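Local coordinates for lysosome-associated membrane glycoprotein 2 (Mus musculus, PDB 5GV3), which supports lysosome biogenesis and autophagy and directly inhibits the proton channel TMEM175, favouring acidification of the lysosomal lumen, at residues F115-P118 with L119-F123; A147-N151 with G152-K156. All blocks are in the same frame, centred on the assembly; numbering follows the deposited sequence.

Contact 1 (F115-P118 with L119-F123)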
loop_
_atom_site.group_PDB
_atom_site.type_symbol
_atom_site.label_atom_id
_atom_site.label_comp_id
_atom_site.label_asym_id
_atom_site.label_seq_id
_atom_site.Cartn_x
_atom_site.Cartn_y
_atom_site.Cartn_z
ATOM N N PHE A 115 -0.343 1.158 -12.471
ATOM C CA PHE A 115 -0.413 2.585 -12.688
ATOM C C PHE A 115 0.905 3.144 -13.159
ATOM O O PHE A 115 1.979 2.666 -12.804
ATOM C CB PHE A 115 -0.860 3.307 -11.419
ATOM C CG PHE A 115 -1.212 4.749 -11.642
ATOM C CD1 PHE A 115 -2.292 5.098 -12.440
ATOM C CD2 PHE A 115 -0.466 5.757 -11.055
ATOM C CE1 PHE A 115 -2.623 6.425 -12.646
ATOM C CE2 PHE A 115 -0.792 7.086 -11.258
ATOM C CZ PHE A 115 -1.873 7.421 -12.054
ATOM N N LYS A 116 0.800 4.178 -13.969
ATOM C CA LYS A 116 1.956 4.749 -14.602
ATOM C C LYS A 116 2.344 6.136 -14.124
ATOM O O LYS A 116 1.510 7.028 -14.034
ATOM C CB LYS A 116 1.725 4.743 -16.096
ATOM C CG LYS A 116 2.970 4.381 -16.745
ATOM C CD LYS A 116 3.496 3.158 -16.056
ATOM C CE LYS A 116 4.564 2.579 -16.869
ATOM N NZ LYS A 116 5.434 1.673 -16.116
ATOM N N VAL A 117 3.625 6.295 -13.804
ATOM C CA VAL A 117 4.142 7.563 -13.317
ATOM C C VAL A 117 5.478 7.857 -13.985
ATOM O O VAL A 117 6.349 6.984 -14.065
ATOM C CB VAL A 117 4.321 7.553 -11.778
ATOM C CG1 VAL A 117 4.947 8.851 -11.303
ATOM C CG2 VAL A 117 2.985 7.339 -11.086
ATOM N N PRO A 118 5.635 9.084 -14.496
ATOM C CA PRO A 118 6.898 9.510 -15.093
ATOM C C PRO A 118 8.034 9.488 -14.099
ATOM O O PRO A 118 7.815 9.518 -12.890
ATOM C CB PRO A 118 6.617 10.947 -15.539
ATOM C CG PRO A 118 5.159 11.026 -15.675
ATOM C CD PRO A 118 4.586 10.104 -14.644
ATOM N N LEU A 119 9.247 9.439 -14.624
ATOM C CA LEU A 119 10.428 9.553 -13.799
ATOM C C LEU A 119 10.615 11.017 -13.464
ATOM O O LEU A 119 9.960 11.878 -14.052
ATOM C CB LEU A 119 11.662 9.028 -14.528
ATOM C CG LEU A 119 12.268 7.711 -14.068
ATOM C CD1 LEU A 119 11.230 6.622 -14.125
ATOM C CD2 LEU A 119 13.466 7.370 -14.940
ATOM N N ASP A 120 11.498 11.286 -12.512
ATOM C CA ASP A 120 11.870 12.647 -12.139
ATOM C C ASP A 120 10.726 13.527 -11.634
ATOM O O ASP A 120 10.819 14.747 -11.696
ATOM C CB ASP A 120 12.529 13.336 -13.337
ATOM C CG ASP A 120 13.966 12.891 -13.546
ATOM O OD1 ASP A 120 14.509 12.193 -12.662
ATOM O OD2 ASP A 120 14.555 13.230 -14.596
ATOM N N VAL A 121 9.629 12.931 -11.184
ATOM C CA VAL A 121 8.555 13.735 -10.611
ATOM C C VAL A 121 8.048 13.096 -9.328
ATOM O O VAL A 121 8.270 11.909 -9.078
ATOM C CB VAL A 121 7.373 13.923 -11.588
ATOM C CG1 VAL A 121 7.859 14.489 -12.917
ATOM C CG2 VAL A 121 6.625 12.612 -11.793
ATOM N N ILE A 122 7.340 13.873 -8.522
ATOM C CA ILE A 122 6.686 13.296 -7.361
ATOM C C ILE A 122 5.207 13.148 -7.680
ATOM O O ILE A 122 4.569 14.078 -8.175
ATOM C CB ILE A 122 6.888 14.140 -6.074
ATOM C CG1 ILE A 122 6.102 13.532 -4.905
ATOM C CG2 ILE A 122 6.498 15.591 -6.292
ATOM C CD1 ILE A 122 6.711 13.811 -3.550
ATOM N N PHE A 123 4.675 11.951 -7.462
ATOM C CA PHE A 123 3.268 11.712 -7.728
ATOM C C PHE A 123 2.440 12.149 -6.522
ATOM O O PHE A 123 2.718 11.756 -5.387
ATOM C CB PHE A 123 3.011 10.242 -8.053
ATOM C CG PHE A 123 1.568 9.931 -8.277
ATOM C CD1 PHE A 123 0.935 10.336 -9.437
ATOM C CD2 PHE A 123 0.837 9.247 -7.321
ATOM C CE1 PHE A 123 -0.407 10.059 -9.640
ATOM C CE2 PHE A 123 -0.501 8.966 -7.524
ATOM C CZ PHE A 123 -1.121 9.376 -8.687
#

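Contact 2 (A147-N151 with G152-K156)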
loop_
_atom_site.group_PDB
_atom_site.type_symbol
_atom_site.label_atom_id
_atom_site.label_comp_id
_atom_site.label_asym_id
_atom_site.label_seq_id
_atom_site.Cartn_x
_atom_site.Cartn_y
_atom_site.Cartn_z
ATOM N N ALA A 147 9.281 6.892 -6.534
ATOM C CA ALA A 147 10.213 5.784 -6.606
ATOM C C ALA A 147 11.363 6.183 -7.515
ATOM O O ALA A 147 11.226 7.106 -8.324
ATOM C CB ALA A 147 9.528 4.536 -7.119
ATOM N N PHE A 148 12.496 5.508 -7.354
ATOM C CA PHE A 148 13.672 5.746 -8.179
ATOM C C PHE A 148 14.041 7.221 -8.156
ATOM O O PHE A 148 13.963 7.912 -9.167
ATOM C CB PHE A 148 13.433 5.253 -9.610
ATOM C CG PHE A 148 12.865 3.858 -9.676
ATOM C CD1 PHE A 148 13.672 2.755 -9.439
ATOM C CD2 PHE A 148 11.528 3.652 -9.969
ATOM C CE1 PHE A 148 13.152 1.473 -9.487
ATOM C CE2 PHE A 148 10.999 2.371 -10.025
ATOM C CZ PHE A 148 11.812 1.278 -9.783
ATOM N N VAL A 149 14.416 7.702 -6.978
ATOM C CA VAL A 149 14.802 9.087 -6.818
ATOM C C VAL A 149 16.234 9.268 -7.302
ATOM O O VAL A 149 17.135 8.546 -6.883
ATOM C CB VAL A 149 14.695 9.528 -5.358
ATOM C CG1 VAL A 149 15.049 10.997 -5.229
ATOM C CG2 VAL A 149 13.288 9.262 -4.828
ATOM N N GLN A 150 16.443 10.244 -8.176
ATOM C CA GLN A 150 17.771 10.475 -8.730
ATOM C C GLN A 150 18.486 11.606 -8.005
ATOM O O GLN A 150 17.851 12.539 -7.517
ATOM C CB GLN A 150 17.681 10.776 -10.225
ATOM C CG GLN A 150 17.228 9.593 -11.065
ATOM C CD GLN A 150 17.035 9.957 -12.522
ATOM O OE1 GLN A 150 17.178 11.117 -12.907
ATOM N NE2 GLN A 150 16.706 8.966 -13.342
ATOM N N ASN A 151 19.811 11.509 -7.956
ATOM C CA ASN A 151 20.667 12.470 -7.261
ATOM C C ASN A 151 20.361 12.611 -5.768
ATOM O O ASN A 151 20.725 13.609 -5.149
ATOM C CB ASN A 151 20.588 13.845 -7.935
ATOM C CG ASN A 151 21.124 13.826 -9.355
ATOM O OD1 ASN A 151 21.828 12.894 -9.751
ATOM N ND2 ASN A 151 20.812 14.865 -10.120
ATOM N N GLY A 152 19.661 11.630 -5.203
ATOM C CA GLY A 152 19.401 11.601 -3.774
ATOM C C GLY A 152 18.385 12.614 -3.281
ATOM O O GLY A 152 18.083 12.684 -2.089
ATOM N N THR A 153 17.874 13.417 -4.203
ATOM C CA THR A 153 16.954 14.488 -3.864
ATOM C C THR A 153 15.628 14.293 -4.557
ATOM O O THR A 153 15.579 14.089 -5.768
ATOM C CB THR A 153 17.517 15.873 -4.242
ATOM O OG1 THR A 153 18.902 15.947 -3.876
ATOM C CG2 THR A 153 16.718 16.980 -3.544
ATOM N N VAL A 154 14.553 14.328 -3.782
ATOM C CA VAL A 154 13.217 14.203 -4.333
ATOM C C VAL A 154 12.927 15.372 -5.278
ATOM O O VAL A 154 13.384 16.501 -5.064
ATOM C CB VAL A 154 12.176 14.111 -3.203
ATOM C CG1 VAL A 154 10.757 14.162 -3.744
ATOM C CG2 VAL A 154 12.389 12.822 -2.422
ATOM N N SER A 155 12.224 15.064 -6.361
ATOM C CA SER A 155 11.890 16.033 -7.396
ATOM C C SER A 155 10.950 17.129 -6.886
ATOM O O SER A 155 10.159 16.907 -5.969
ATOM C CB SER A 155 11.256 15.295 -8.583
ATOM O OG SER A 155 10.642 16.190 -9.491
ATOM N N LYS A 156 11.054 18.315 -7.478
ATOM C CA LYS A 156 10.183 19.434 -7.140
ATOM C C LYS A 156 9.016 19.520 -8.108
ATOM O O LYS A 156 8.015 20.173 -7.843
ATOM C CB LYS A 156 11.001 20.728 -7.142
ATOM C CG LYS A 156 12.173 20.667 -6.194
ATOM C CD LYS A 156 12.870 22.003 -6.106
ATOM C CE LYS A 156 14.137 21.932 -5.271
ATOM N NZ LYS A 156 14.882 23.223 -5.342
HETATM O O HOH W 1 19.311 8.950 -5.758
#

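Contact 1 (F115-P118 with L119-F123)
F115, V117 and F123 meet at the bend where strand 106-117 of the four-stranded antiparallel sheet passes into strand 122-125 of the mixed sheet, a corner between the two sheets of the first lumenal domain, consistent with the beta-prism of LAMP domains. The contact is local, with its side chains lying inside the bend. F123 can be followed outward. Its CB lies 4.0 Å from V117 CG1, and its ring then runs past the other methyl, with V117 CG2 4.0 Å from F123 CD1. Farther out the ring meets F115: F123 CE1 is 3.4 Å from F115 CE2, and F123 CZ lies nearly as close to the same atom. The two phenylalanines approach from opposite directions in an offset edge-to-face pair, the edge of F115 turned to the face of F123. Their planes stand at 62°, and the ring centroids are 5.2 Å apart. Each holds CG anti to its own backbone N (chi1 -169° for F115, 178° for F123), which carries both rings into the angle of the bend. Phenylalanine suits these places because the long flat rings reach each other where the two chain directions spread apart, while the shorter V117, nearer the turn, sets its two methyls against F123. Both sides are tethered by backbone hydrogen bonds: F115 and V117 to I83 and Y81 of strand 81-91, F123 to L145 of strand 136-146. P118 has no N-H to donate, which suits a place where the chain leaves the sheet for the turn, and L119 turns its side chain onto H80 and Y81. Within the reversal D120 takes a left-handed backbone conformation, which an aspartate tolerates readily. Beyond it V121 points back inward, bringing its CG2 to 4.1 Å from P118 CB and 3.5 Å from P118 O.

Contact 2 (A147-N151 with G152-K156)
V149 presses one methyl against the returning chain of a type I' beta turn that runs from Q150 to T153. With CG1 anti to the backbone N (chi1 -178°), that methyl lies only 3.2 Å from T153 O, a tight approach, and 4.3 Å from V154 CG2. The turn itself is lightly closed: T153 N gives Q150 O a weak hydrogen bond of 3.4 Å. T153 OG1 adds a second, donating to N151 O at 3.2 Å from above the carbonyl plane; a threonine hydroxyl is short enough to reach a carbonyl two residues back. One water bridges the backbone across the turn, donating to V149 O and accepting from G152 N at 2.8 Å. What positions these groups is the pair of left-handed corners, N151 (phi 59°) and G152 (phi 73°), filled by the two residue types that most readily adopt such angles. Farther out, V154 leans on T12 and Y15 and touches the sugar of the N5 glycan, while S155 N is held by Q146 OE1. The loop links strands 136-146 and 158-160, tied by V149 to the backbone of C13 on strand 11-28, with F148 resting on F74 and K76 of strand 68-76.

How the contacts relate
Contact 1 is partly buried at the joint between the two sheets, whereas contact 2 is a surface turn beyond the ends of strands. Their chemistry follows: aromatic and aliphatic packing without a hydrogen bond between the two segments in the first, backbone, hydroxyl and water bonding in the second. The elements are nonetheless shared. The 147-156 loop joins strands 136-146 and 158-160, both of which pair with the 122-125 strand that begins in contact 1, and Y81 meets V117 and L119 as well as A147 and F148. The two touch directly where S155 OG and D120 O, 2.6 Å apart, probably form a hydrogen bond, fastening bend to loop.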